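Local atomic coordinates of TerD domain-containing protein (Streptomyces coelicolor A3, PDB entry 2QZ7), a protein that is of unknown function but belongs to the TerD family and is a homologue of proteins linked to tellurium resistance. Residues A[28-32]-A[43-47]; A[48-53]-A[102-107]; A[74-79]-A[91-96]; A[119-123]-A[147-153]; A[138-142]-A[168-172]. One frame throughout, in Å; residues are numbered along the deposited sequence.

Interaction 1: residues A[28-32]-A[43-47]; sequences VRLKW and HLDII. With NA (sodium ion), chain D; NA (sodium ion), chain C.
Trp32 has its CG between the backbone N and the carbonyl carbon (chi1 75°), which lays the indole across Leu44. Leu44 CG is anti to the carbonyl carbon (chi1 -81°), which carries CD1 and CD2 along the indole toward its five-membered ring; CB, set by the backbone, faces the six-membered ring. The contact lies in the core of a beta sandwich. Strand 26-31 belongs to one antiparallel sheet and strand 44-52 to the other. The two short strand pieces run at 170° to each other, their axes 8.3 Å apart. No hydrogen bond joins them, so side chains fill the space between the sheets. Leu44 CB stands 3.6 Å from the centroid of the Trp32 six-membered ring, almost on the ring normal, as a CH-pi contact. Leu30 and Ile46 overlap flank to flank from the two sheets, with Leu30 CD2 3.7 Å from Ile46 CG1. Ile46 CD1 continues the row to Val28 CG1 at 4.1 Å. Two sodium ions sit at the loop end. Trp32 O shares one with Gly84 and Gly86. Leu44 O and Asp45 OD1 share the other with Ser81 and Glu91, the Asp45 OD1 bond to sodium being 2.4 Å long. The indole NE1 is hydrogen-bonded to His42 O, and Asp45 OD2 to His114 NE2. His43 NE2 also donates a hydrogen bond to Asp45 OD1, at 2.9 Å.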
# COMPACT_ATOMS: atom_id res chain seq x y z
N VAL A 28 2.89 7.01 -3.34
CA VAL A 28 1.79 6.77 -2.46
C VAL A 28 2.14 7.50 -1.16
O VAL A 28 3.22 7.30 -0.59
CB VAL A 28 1.60 5.27 -2.20
CG1 VAL A 28 0.44 5.01 -1.23
CG2 VAL A 28 1.37 4.53 -3.54
N ARG A 29 1.25 8.37 -0.72
CA ARG A 29 1.48 9.10 0.56
C ARG A 29 0.33 8.78 1.49
O ARG A 29 -0.83 8.71 1.05
CB ARG A 29 1.54 10.62 0.31
CG ARG A 29 2.80 11.10 -0.40
CD ARG A 29 2.63 12.57 -0.88
NE ARG A 29 1.74 12.58 -2.04
CZ ARG A 29 1.23 13.66 -2.61
NH1 ARG A 29 1.50 14.86 -2.14
NH2 ARG A 29 0.44 13.54 -3.68
N LEU A 30 0.66 8.66 2.78
CA LEU A 30 -0.30 8.23 3.78
C LEU A 30 -0.29 9.17 5.01
O LEU A 30 0.79 9.57 5.46
CB LEU A 30 0.07 6.81 4.22
CG LEU A 30 -0.62 6.21 5.46
CD1 LEU A 30 -2.11 6.05 5.17
CD2 LEU A 30 0.02 4.84 5.74
N LYS A 31 -1.47 9.56 5.50
CA LYS A 31 -1.60 10.36 6.73
C LYS A 31 -2.54 9.65 7.68
O LYS A 31 -3.38 8.86 7.24
CB LYS A 31 -2.15 11.78 6.41
CG LYS A 31 -3.55 11.78 5.77
CD LYS A 31 -4.07 13.22 5.57
CE LYS A 31 -5.50 13.22 5.02
NZ LYS A 31 -6.14 14.60 5.06
N TRP A 32 -2.41 9.94 8.98
CA TRP A 32 -3.32 9.50 10.04
C TRP A 32 -3.01 10.22 11.35
O TRP A 32 -1.88 10.68 11.58
CB TRP A 32 -3.27 7.98 10.23
CG TRP A 32 -2.05 7.40 10.93
CD1 TRP A 32 -1.91 7.09 12.28
CD2 TRP A 32 -0.83 6.98 10.30
NE1 TRP A 32 -0.68 6.51 12.51
CE2 TRP A 32 0.01 6.44 11.32
CE3 TRP A 32 -0.37 6.98 8.96
CZ2 TRP A 32 1.29 5.92 11.04
CZ3 TRP A 32 0.89 6.47 8.68
CH2 TRP A 32 1.71 5.95 9.73
N HIS A 43 0.00 2.52 14.60
CA HIS A 43 1.08 2.17 13.70
C HIS A 43 0.47 1.63 12.41
O HIS A 43 -0.12 0.54 12.39
CB HIS A 43 2.05 1.16 14.31
CG HIS A 43 3.22 0.84 13.43
ND1 HIS A 43 4.28 0.06 13.86
CD2 HIS A 43 3.48 1.14 12.14
CE1 HIS A 43 5.15 -0.07 12.88
NE2 HIS A 43 4.68 0.57 11.81
N LEU A 44 0.57 2.45 11.36
CA LEU A 44 0.12 2.11 10.00
C LEU A 44 1.32 2.07 9.10
O LEU A 44 2.28 2.83 9.30
CB LEU A 44 -0.86 3.13 9.40
CG LEU A 44 -2.34 3.02 9.83
CD1 LEU A 44 -2.56 3.30 11.36
CD2 LEU A 44 -3.20 3.92 8.98
N ASP A 45 1.28 1.14 8.15
CA ASP A 45 2.34 0.96 7.15
C ASP A 45 1.78 0.92 5.77
O ASP A 45 0.81 0.18 5.49
CB ASP A 45 3.07 -0.38 7.34
CG ASP A 45 4.00 -0.38 8.56
OD1 ASP A 45 4.53 0.69 8.95
OD2 ASP A 45 4.22 -1.48 9.14
N ILE A 46 2.42 1.68 4.88
CA ILE A 46 2.25 1.41 3.45
C ILE A 46 3.04 0.13 3.15
O ILE A 46 4.22 0.00 3.56
CB ILE A 46 2.81 2.54 2.55
CG1 ILE A 46 2.13 3.91 2.85
CG2 ILE A 46 2.60 2.16 1.03
CD1 ILE A 46 2.86 5.13 2.10
N ILE A 47 2.41 -0.79 2.44
CA ILE A 47 3.07 -2.05 2.07
C ILE A 47 2.82 -2.29 0.60
O ILE A 47 1.70 -2.11 0.16
CB ILE A 47 2.45 -3.25 2.87
CG1 ILE A 47 2.60 -3.03 4.41
CG2 ILE A 47 3.10 -4.55 2.44
CD1 ILE A 47 1.89 -4.16 5.26
NA NA D . 4.64 3.08 9.28
NA NA C . -0.46 12.47 11.65
O HOH W 1 -1.09 12.66 9.47
O HOH W 2 6.61 2.64 10.13

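Interaction 2: residues A[48-53]-A[102-107]; sequences ATTYAA and PSIARV
Arg106 NH1 lies over one face of the Tyr51 ring, 4.0 Å above its plane and displaced toward the rim beside CD2 and CE2. The ring and guanidinium planes are 46° apart, so the groups do not stack flat. Arg106 CZ is 5.2 Å from the centroid of the Tyr51 ring, a long cation-pi contact that can add little. The arginine is held mainly by other partners: NE forms a salt bridge with Glu157, and NH1 is hydrogen-bonded to Pro56 O and Gly187 O. With CG anti to the backbone N (chi1 177°) and an extended chain, it brings its guanidinium up to the tyrosine. At the far end of the ring, Tyr51 OH shares a hydrogen bond with Thr49 OG1.

On the other face of the sheet, the side chains of Thr50 and Val107 project together. Ile104 CG2 comes 3.8 Å from Thr50 CB on that side.

The backbones pair as antiparallel strands. Tyr51 N donates to Arg106 O at 2.9 Å. Tyr51 O receives Ala105 N at 3.0 Å and, more weakly, Arg106 N. Ala53 N gives a short bond to Ser103 O, 2.7 Å. Ala53 CB meets Ala105 CB near the exposed end. Ala105 and Arg106 together face Tyr51, which is the mark of a classic beta bulge, set here between neighbouring strands of one sheet of the sandwich.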
# COMPACT_ATOMS: atom_id res chain seq x y z
N ALA A 48 3.84 -2.71 -0.15
CA ALA A 48 3.64 -3.13 -1.54
C ALA A 48 4.27 -4.50 -1.80
O ALA A 48 5.20 -4.91 -1.09
CB ALA A 48 4.24 -2.10 -2.54
N THR A 49 3.74 -5.21 -2.79
CA THR A 49 4.28 -6.49 -3.28
C THR A 49 4.33 -6.47 -4.75
O THR A 49 3.53 -5.81 -5.39
CB THR A 49 3.41 -7.66 -2.84
OG1 THR A 49 2.05 -7.24 -2.88
CG2 THR A 49 3.75 -8.06 -1.35
N THR A 50 5.29 -7.22 -5.29
CA THR A 50 5.51 -7.36 -6.72
C THR A 50 5.21 -8.83 -7.07
O THR A 50 5.31 -9.73 -6.19
CB THR A 50 6.98 -7.01 -7.08
OG1 THR A 50 7.85 -7.84 -6.29
CG2 THR A 50 7.28 -5.56 -6.73
N TYR A 51 4.81 -9.03 -8.33
CA TYR A 51 4.36 -10.33 -8.88
C TYR A 51 5.00 -10.57 -10.24
O TYR A 51 5.08 -9.65 -11.07
CB TYR A 51 2.81 -10.42 -8.96
CG TYR A 51 2.23 -10.23 -7.58
CD1 TYR A 51 2.03 -11.33 -6.72
CD2 TYR A 51 1.96 -8.94 -7.08
CE1 TYR A 51 1.55 -11.14 -5.42
CE2 TYR A 51 1.51 -8.75 -5.77
CZ TYR A 51 1.30 -9.87 -4.95
OH TYR A 51 0.84 -9.71 -3.64
N ALA A 52 5.48 -11.80 -10.43
CA ALA A 52 6.11 -12.29 -11.66
C ALA A 52 5.13 -12.29 -12.82
O ALA A 52 3.94 -12.58 -12.62
CB ALA A 52 6.65 -13.72 -11.47
N ALA A 53 5.64 -11.97 -14.01
CA ALA A 53 4.88 -12.09 -15.26
C ALA A 53 4.22 -13.46 -15.38
O ALA A 53 3.03 -13.53 -15.69
CB ALA A 53 5.77 -11.82 -16.47
N PRO A 102 11.50 -6.76 -16.52
CA PRO A 102 10.37 -7.20 -17.35
C PRO A 102 9.65 -8.41 -16.75
O PRO A 102 8.45 -8.57 -16.92
CB PRO A 102 11.05 -7.59 -18.69
CG PRO A 102 12.26 -6.73 -18.72
CD PRO A 102 12.75 -6.77 -17.29
N SER A 103 10.38 -9.23 -16.01
CA SER A 103 9.79 -10.38 -15.35
C SER A 103 8.81 -10.03 -14.18
O SER A 103 8.10 -10.90 -13.70
CB SER A 103 10.89 -11.34 -14.87
OG SER A 103 11.64 -10.77 -13.80
N ILE A 104 8.73 -8.76 -13.76
CA ILE A 104 7.69 -8.32 -12.81
C ILE A 104 6.61 -7.56 -13.60
O ILE A 104 6.91 -6.57 -14.26
CB ILE A 104 8.28 -7.42 -11.68
CG1 ILE A 104 9.15 -8.26 -10.75
CG2 ILE A 104 7.15 -6.67 -10.86
CD1 ILE A 104 9.99 -7.45 -9.89
N ALA A 105 5.36 -8.00 -13.51
CA ALA A 105 4.31 -7.44 -14.34
C ALA A 105 3.12 -6.90 -13.58
O ALA A 105 2.14 -6.39 -14.19
CB ALA A 105 3.84 -8.50 -15.43
N ARG A 106 3.17 -7.03 -12.25
CA ARG A 106 2.10 -6.53 -11.41
C ARG A 106 2.66 -6.08 -10.06
O ARG A 106 3.54 -6.75 -9.49
CB ARG A 106 1.05 -7.64 -11.22
CG ARG A 106 -0.11 -7.29 -10.30
CD ARG A 106 -1.24 -8.39 -10.50
NE ARG A 106 -2.40 -8.05 -9.69
CZ ARG A 106 -2.72 -8.57 -8.51
NH1 ARG A 106 -1.97 -9.50 -7.93
NH2 ARG A 106 -3.82 -8.15 -7.90
N VAL A 107 2.15 -4.94 -9.59
CA VAL A 107 2.46 -4.40 -8.29
C VAL A 107 1.15 -4.05 -7.58
O VAL A 107 0.25 -3.45 -8.18
CB VAL A 107 3.38 -3.14 -8.38
CG1 VAL A 107 3.70 -2.60 -6.95
CG2 VAL A 107 4.66 -3.49 -9.13

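Interaction 3: residues A[74-79]-A[91-96]; sequences TINMSR and EEMTFE. With NA (sodium ion), chain D.
Ile75 CG2 presses against Met93 CG at 3.4 Å, tighter than a usual carbon contact. Both methionines here are selenomethionine. The same CG2 lies over one face of the Phe95 ring, near its rim, while Ile75 CD1 touches CD1 of that ring. Met77 SE meets Met93 CE at 3.7 Å. Met93 and Phe95 look into the core of the sandwich, where they also touch strand 44-52; Met77 lies nearer the surface. Strand 75-77 is the outermost of its sheet, and strand 91-95 is its antiparallel neighbour. Asn76 and Thr94 form a hydrogen-bonded pair, with Thr94 N 2.8 Å from Asn76 O.

Farther out, Glu92 has its CG between the backbone N and the carbonyl carbon (chi1 79°) and bends again at chi2. This curls the carboxylate back to Ser78. Ser78 N gives OE2 a nearly straight bond of 2.7 Å on its anti lone pair, with a weak one from Ser78 OG. Thr94 OG1 donates to Glu92 OE1 at 2.7 Å on the syn side. The Arg79 guanidinium lies with one face over Glu92 CG, and its NE is hydrogen-bonded to Phe89 O. Glu91 sends OE1 to a sodium ion, at 2.4 Å, and OE2 to Ile46 N. Each oxygen of both carboxylates thus has a partner that would stabilise negative charge, so both glutamates are probably ionised despite their burial.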
# COMPACT_ATOMS: atom_id res chain seq x y z
N THR A 74 14.24 -0.10 -6.85
CA THR A 74 13.32 0.65 -7.70
C THR A 74 12.20 1.32 -6.93
O THR A 74 11.45 2.11 -7.52
CB THR A 74 12.66 -0.26 -8.73
OG1 THR A 74 11.92 -1.26 -8.01
CG2 THR A 74 13.72 -0.89 -9.60
N ILE A 75 12.08 0.97 -5.64
CA ILE A 75 11.09 1.53 -4.73
C ILE A 75 11.78 2.11 -3.46
O ILE A 75 12.68 1.49 -2.90
CB ILE A 75 10.03 0.47 -4.37
CG1 ILE A 75 9.44 -0.10 -5.67
CG2 ILE A 75 8.92 1.08 -3.48
CD1 ILE A 75 8.70 -1.44 -5.56
N ASN A 76 11.39 3.32 -3.06
CA ASN A 76 12.05 4.02 -1.96
C ASN A 76 10.96 4.54 -1.06
O ASN A 76 9.83 4.75 -1.51
CB ASN A 76 12.94 5.21 -2.49
CG ASN A 76 13.70 6.02 -1.32
OD1 ASN A 76 13.58 7.26 -1.24
ND2 ASN A 76 14.48 5.31 -0.46
N MSE A 77 11.30 4.74 0.21
CA MSE A 77 10.46 5.45 1.17
C MSE A 77 11.31 6.57 1.75
O MSE A 77 12.23 6.31 2.53
CB MSE A 77 10.00 4.51 2.28
CG MSE A 77 9.14 3.32 1.73
SE MSE A 77 8.39 2.33 3.19
CE MSE A 77 6.85 3.52 3.55
N SER A 78 10.99 7.83 1.43
CA SER A 78 11.72 8.93 2.07
C SER A 78 11.22 9.24 3.49
O SER A 78 11.89 9.97 4.24
CB SER A 78 11.63 10.19 1.21
OG SER A 78 10.30 10.68 1.24
N ARG A 79 10.05 8.73 3.86
CA ARG A 79 9.60 8.88 5.23
C ARG A 79 8.61 7.83 5.60
O ARG A 79 7.95 7.25 4.71
CB ARG A 79 9.04 10.29 5.49
CG ARG A 79 7.84 10.64 4.59
CD ARG A 79 7.42 12.13 4.84
NE ARG A 79 6.33 12.40 3.91
CZ ARG A 79 6.51 12.72 2.62
NH1 ARG A 79 7.75 12.85 2.12
NH2 ARG A 79 5.45 12.93 1.85
N GLU A 91 4.07 9.30 5.80
CA GLU A 91 4.72 8.13 5.27
C GLU A 91 4.56 8.15 3.77
O GLU A 91 3.52 8.56 3.27
CB GLU A 91 4.11 6.86 5.89
CG GLU A 91 4.72 5.52 5.37
CD GLU A 91 4.68 4.42 6.41
OE1 GLU A 91 4.81 4.73 7.62
OE2 GLU A 91 4.55 3.23 6.03
N GLU A 92 5.56 7.74 3.02
CA GLU A 92 5.41 7.76 1.57
C GLU A 92 6.24 6.64 0.94
O GLU A 92 7.28 6.23 1.48
CB GLU A 92 5.85 9.12 1.00
CG GLU A 92 7.37 9.29 0.89
CD GLU A 92 7.94 8.73 -0.45
OE1 GLU A 92 7.25 8.77 -1.47
OE2 GLU A 92 9.09 8.28 -0.49
N MSE A 93 5.78 6.18 -0.22
CA MSE A 93 6.50 5.18 -0.98
C MSE A 93 6.47 5.62 -2.44
O MSE A 93 5.38 5.84 -3.02
CB MSE A 93 5.80 3.80 -0.84
CG MSE A 93 6.61 2.65 -1.50
SE MSE A 93 5.83 0.92 -1.27
CE MSE A 93 6.21 0.73 0.61
N THR A 94 7.65 5.74 -3.04
CA THR A 94 7.77 6.07 -4.48
C THR A 94 8.19 4.86 -5.34
O THR A 94 9.17 4.19 -5.02
CB THR A 94 8.75 7.23 -4.64
OG1 THR A 94 8.26 8.36 -3.90
CG2 THR A 94 8.99 7.63 -6.12
N PHE A 95 7.52 4.63 -6.47
CA PHE A 95 7.84 3.54 -7.37
C PHE A 95 8.35 4.06 -8.69
O PHE A 95 7.68 4.89 -9.31
CB PHE A 95 6.61 2.65 -7.72
CG PHE A 95 5.84 2.17 -6.52
CD1 PHE A 95 5.77 0.80 -6.25
CD2 PHE A 95 5.17 3.06 -5.67
CE1 PHE A 95 5.06 0.33 -5.17
CE2 PHE A 95 4.44 2.59 -4.57
CZ PHE A 95 4.39 1.21 -4.35
N GLU A 96 9.49 3.55 -9.13
CA GLU A 96 9.99 3.86 -10.43
C GLU A 96 9.63 2.62 -11.22
O GLU A 96 10.47 1.76 -11.44
CB GLU A 96 11.50 4.10 -10.42
CG GLU A 96 12.00 5.27 -9.54
CD GLU A 96 11.43 6.65 -9.92
OE1 GLU A 96 11.21 6.94 -11.13
OE2 GLU A 96 11.21 7.47 -8.99
NA NA D . 4.64 3.08 9.28
O HOH W 2 6.61 2.64 10.13

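Interaction 4: residues A[119-123]-A[147-153]; sequences HKTFD and VAGATAA. With NA (sodium ion), chain E.
Phe122 and Thr121 pack tightly against a type I beta turn, Val147 to Ala150, that leads into strand 152-160 at one end of the beta sandwich. Phe122 has CG anti to the carbonyl carbon (chi1 -74°), which sets its ring alongside the turn and the first residues of the strand. The ring meets the start of the strand by its edge, with CE2 3.7 Å from Ala152 C. The same CE2 touches Ala153 CB, and CD2 reaches Val147 CG2 and Ala150 CB. The ring also stacks on Phe144 and touches Val111 and Ile113, which places it in the buried part of the fold.

Backbone bonds tighten this side. Phe122 N donates to Ala150 O at 3.2 Å. The turn closes on itself through Ala150 N and Val147 O. Beside them, Thr121 CG2 packs against Gly149 O. Phe122 O points away from the 147-150 turn and binds a sodium ion at 2.1 Å, with Val125 and Thr128 as further ligands.

The outer side is looser, and His119 and Asp123 are exposed. The His119 ring touches one methyl, with CE1 3.7 Å from Thr151 CG2 and ND1 close by; the ring comes in roughly perpendicular to the threonine side chain. Thr151 OG1 is hydrogen-bonded instead to Ser177 O and Phe175 O. At the other end, Asp123 CB rests on Ala148 CB at 3.8 Å.

Ala148 O takes two bonds across the contact: from Thr121 OG1 and from Asp123 N, each 3.0 Å from Ala148 O and each in the carbonyl plane.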
# COMPACT_ATOMS: atom_id res chain seq x y z
N HIS A 119 -7.51 -5.60 18.32
CA HIS A 119 -8.21 -5.48 17.02
C HIS A 119 -8.49 -4.02 16.63
O HIS A 119 -9.30 -3.35 17.27
CB HIS A 119 -9.50 -6.32 17.01
CG HIS A 119 -10.34 -6.16 15.77
ND1 HIS A 119 -9.95 -6.65 14.53
CD2 HIS A 119 -11.54 -5.56 15.58
CE1 HIS A 119 -10.88 -6.36 13.64
NE2 HIS A 119 -11.85 -5.70 14.25
N LYS A 120 -7.84 -3.55 15.56
CA LYS A 120 -7.93 -2.13 15.20
C LYS A 120 -8.19 -1.92 13.70
O LYS A 120 -7.46 -2.44 12.85
CB LYS A 120 -6.68 -1.40 15.68
CG LYS A 120 -6.71 0.12 15.58
CD LYS A 120 -5.31 0.71 15.81
CE LYS A 120 -4.98 0.75 17.32
NZ LYS A 120 -3.59 1.31 17.57
N THR A 121 -9.23 -1.16 13.38
CA THR A 121 -9.65 -0.96 11.99
C THR A 121 -9.45 0.51 11.58
O THR A 121 -9.09 1.35 12.41
CB THR A 121 -11.12 -1.35 11.80
OG1 THR A 121 -11.94 -0.39 12.48
CG2 THR A 121 -11.42 -2.76 12.38
N PHE A 122 -9.69 0.81 10.30
CA PHE A 122 -9.58 2.17 9.76
C PHE A 122 -10.56 3.14 10.41
O PHE A 122 -10.27 4.35 10.48
CB PHE A 122 -9.73 2.16 8.23
CG PHE A 122 -8.52 1.61 7.51
CD1 PHE A 122 -7.41 2.41 7.28
CD2 PHE A 122 -8.50 0.28 7.08
CE1 PHE A 122 -6.28 1.88 6.63
CE2 PHE A 122 -7.40 -0.26 6.45
CZ PHE A 122 -6.26 0.55 6.20
N ASP A 123 -11.69 2.60 10.86
CA ASP A 123 -12.72 3.36 11.58
C ASP A 123 -12.28 3.81 12.97
O ASP A 123 -12.76 4.82 13.46
CB ASP A 123 -14.03 2.58 11.70
CG ASP A 123 -15.23 3.48 11.93
OD1 ASP A 123 -15.39 4.44 11.14
OD2 ASP A 123 -15.98 3.26 12.92
N VAL A 147 -13.83 0.79 3.64
CA VAL A 147 -13.19 -0.32 4.32
C VAL A 147 -13.01 0.01 5.81
O VAL A 147 -12.00 -0.37 6.42
CB VAL A 147 -11.81 -0.74 3.62
CG1 VAL A 147 -12.08 -1.33 2.24
CG2 VAL A 147 -10.81 0.44 3.52
N ALA A 148 -14.01 0.69 6.39
CA ALA A 148 -14.00 1.11 7.80
C ALA A 148 -13.76 -0.04 8.77
O ALA A 148 -13.05 0.13 9.77
CB ALA A 148 -15.31 1.84 8.17
N GLY A 149 -14.35 -1.21 8.48
CA GLY A 149 -14.18 -2.41 9.31
C GLY A 149 -12.89 -3.22 9.14
O GLY A 149 -12.68 -4.20 9.85
N ALA A 150 -12.02 -2.81 8.22
CA ALA A 150 -10.84 -3.60 7.85
C ALA A 150 -9.63 -3.26 8.70
O ALA A 150 -9.47 -2.13 9.13
CB ALA A 150 -10.50 -3.40 6.35
N THR A 151 -8.75 -4.24 8.89
CA THR A 151 -7.47 -4.03 9.58
C THR A 151 -6.37 -3.63 8.59
O THR A 151 -5.34 -3.05 8.94
CB THR A 151 -7.05 -5.32 10.24
OG1 THR A 151 -6.95 -6.34 9.23
CG2 THR A 151 -8.09 -5.73 11.33
N ALA A 152 -6.62 -3.94 7.33
CA ALA A 152 -5.68 -3.66 6.27
C ALA A 152 -6.48 -3.52 4.98
O ALA A 152 -7.62 -4.00 4.90
CB ALA A 152 -4.62 -4.79 6.17
N ALA A 153 -5.91 -2.84 3.99
CA ALA A 153 -6.59 -2.63 2.69
C ALA A 153 -5.63 -2.44 1.53
O ALA A 153 -4.68 -1.67 1.63
CB ALA A 153 -7.54 -1.44 2.76
NA NA E . -10.25 6.31 9.61
O HOH W 3 -11.53 5.61 7.96

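Interaction 5: residues A[138-142]-A[168-172]; sequences ELLTD and FREAV
At one side of the beta sandwich, the outermost strands of its two sheets face each other: Leu139 and Leu140 of strand 137-142 meet Phe168 and Glu170 of strand 166-175. The short pieces run almost parallel, at 9°, with axes 7.8 Å apart, and no direct hydrogen bond links them. A classic beta bulge opposite Val132 turns both leucines toward the other sheet. Leu139 CB sits over the centre of the Phe168 ring, 3.9 Å from its centroid, as a CH-pi contact. Leu139 CD1 continues along the same side to CG of the ring. The opposite face is covered near its rim by Glu170 N. Phe168 has its CG anti to the backbone N (chi1 153°), which turns the ring toward strand 137-142, with CZ 4.0 Å from Leu140 CB.

Leu140 lies athwart the Glu170 chain, with CD1 3.7 Å from the glutamate CG. Beyond it, Leu140 CD2 and Asp142 OD2 lie near Val172 CG2.

The polar ends lie toward the surface. Glu170 OE1 and Asp142 OD2 are 5.0 Å apart and both form a salt bridge with Arg146 NH2, which probably offsets their like charges. Asp142 OD1 is hydrogen-bonded to Phe144 N. A water spans the two strands: it donates to Glu170 OE2 at 2.8 Å and, weakly, to Leu139 O at 3.4 Å.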
# COMPACT_ATOMS: atom_id res chain seq x y z
N GLU A 138 -3.05 13.39 -10.06
CA GLU A 138 -3.68 12.61 -9.02
C GLU A 138 -4.33 11.35 -9.60
O GLU A 138 -5.11 11.44 -10.53
CB GLU A 138 -4.73 13.43 -8.26
CG GLU A 138 -5.22 12.75 -6.95
CD GLU A 138 -6.71 12.98 -6.70
OE1 GLU A 138 -7.10 14.11 -6.31
OE2 GLU A 138 -7.51 12.03 -6.88
N LEU A 139 -4.00 10.19 -9.04
CA LEU A 139 -4.62 8.92 -9.47
C LEU A 139 -5.76 8.49 -8.55
O LEU A 139 -6.83 8.12 -9.01
CB LEU A 139 -3.58 7.80 -9.62
CG LEU A 139 -2.50 8.02 -10.69
CD1 LEU A 139 -1.49 6.86 -10.67
CD2 LEU A 139 -3.12 8.16 -12.09
N LEU A 140 -5.55 8.63 -7.25
CA LEU A 140 -6.54 8.24 -6.27
C LEU A 140 -6.32 9.06 -5.01
O LEU A 140 -5.18 9.26 -4.63
CB LEU A 140 -6.38 6.74 -5.95
CG LEU A 140 -7.17 6.15 -4.77
CD1 LEU A 140 -8.67 6.13 -5.01
CD2 LEU A 140 -6.68 4.76 -4.48
N THR A 141 -7.42 9.55 -4.41
CA THR A 141 -7.46 10.03 -3.00
C THR A 141 -8.54 9.23 -2.27
O THR A 141 -9.66 9.10 -2.78
CB THR A 141 -7.81 11.54 -2.91
OG1 THR A 141 -6.84 12.30 -3.62
CG2 THR A 141 -7.84 12.05 -1.45
N ASP A 142 -8.24 8.70 -1.08
CA ASP A 142 -9.20 7.92 -0.29
C ASP A 142 -9.05 8.10 1.23
O ASP A 142 -7.94 8.18 1.74
CB ASP A 142 -9.02 6.45 -0.60
CG ASP A 142 -10.32 5.68 -0.52
OD1 ASP A 142 -10.60 5.06 0.53
OD2 ASP A 142 -11.04 5.69 -1.53
N PHE A 168 -2.64 1.99 -14.10
CA PHE A 168 -3.14 2.06 -12.75
C PHE A 168 -4.58 1.56 -12.73
O PHE A 168 -5.33 1.77 -13.67
CB PHE A 168 -3.04 3.51 -12.24
CG PHE A 168 -4.04 3.86 -11.18
CD1 PHE A 168 -3.81 3.57 -9.85
CD2 PHE A 168 -5.21 4.54 -11.53
CE1 PHE A 168 -4.73 3.93 -8.88
CE2 PHE A 168 -6.14 4.89 -10.56
CZ PHE A 168 -5.91 4.58 -9.25
N ARG A 169 -4.94 0.90 -11.64
CA ARG A 169 -6.34 0.66 -11.35
C ARG A 169 -6.57 0.87 -9.88
O ARG A 169 -5.75 0.44 -9.06
CB ARG A 169 -6.80 -0.72 -11.80
CG ARG A 169 -7.36 -0.63 -13.18
CD ARG A 169 -7.64 -1.93 -13.81
NE ARG A 169 -9.01 -2.38 -13.58
CZ ARG A 169 -9.41 -3.62 -13.83
NH1 ARG A 169 -8.54 -4.50 -14.34
NH2 ARG A 169 -10.67 -3.97 -13.61
N GLU A 170 -7.66 1.54 -9.55
CA GLU A 170 -8.10 1.64 -8.19
C GLU A 170 -8.42 0.23 -7.70
O GLU A 170 -9.11 -0.53 -8.37
CB GLU A 170 -9.34 2.53 -8.10
CG GLU A 170 -9.66 2.96 -6.68
CD GLU A 170 -11.04 3.58 -6.57
OE1 GLU A 170 -11.84 3.07 -5.74
OE2 GLU A 170 -11.33 4.53 -7.31
N ALA A 171 -7.89 -0.14 -6.53
CA ALA A 171 -8.15 -1.47 -6.02
C ALA A 171 -8.29 -1.40 -4.51
O ALA A 171 -7.49 -1.98 -3.75
CB ALA A 171 -7.04 -2.45 -6.46
N VAL A 172 -9.31 -0.67 -4.07
CA VAL A 172 -9.58 -0.50 -2.64
C VAL A 172 -10.41 -1.69 -2.15
O VAL A 172 -11.57 -1.84 -2.51
CB VAL A 172 -10.34 0.82 -2.35
CG1 VAL A 172 -10.65 0.98 -0.83
CG2 VAL A 172 -9.55 2.00 -2.87
O HOH W 4 -9.65 6.27 -8.65

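In the fold
Interactions 1 and 5 both join the two sheets face to face by side chains, but interaction 1 is buried in the core and interaction 5 lies at the surface, with water and charges at its rim. Interactions 2 and 3 are pairings of neighbouring strands, one in each sheet, and rest largely on backbone bonds, with bonds to the Glu92 carboxylate added in interaction 3. They touch across the core where Ala48 meets Met93 and Phe95. Interactions 1 and 2 use successive parts of strand 44-52. Interactions 1 and 3 share a sodium ion. Interaction 4 binds a separate one and pairs loop with turn. It meets interaction 5 through Val147 and Val172.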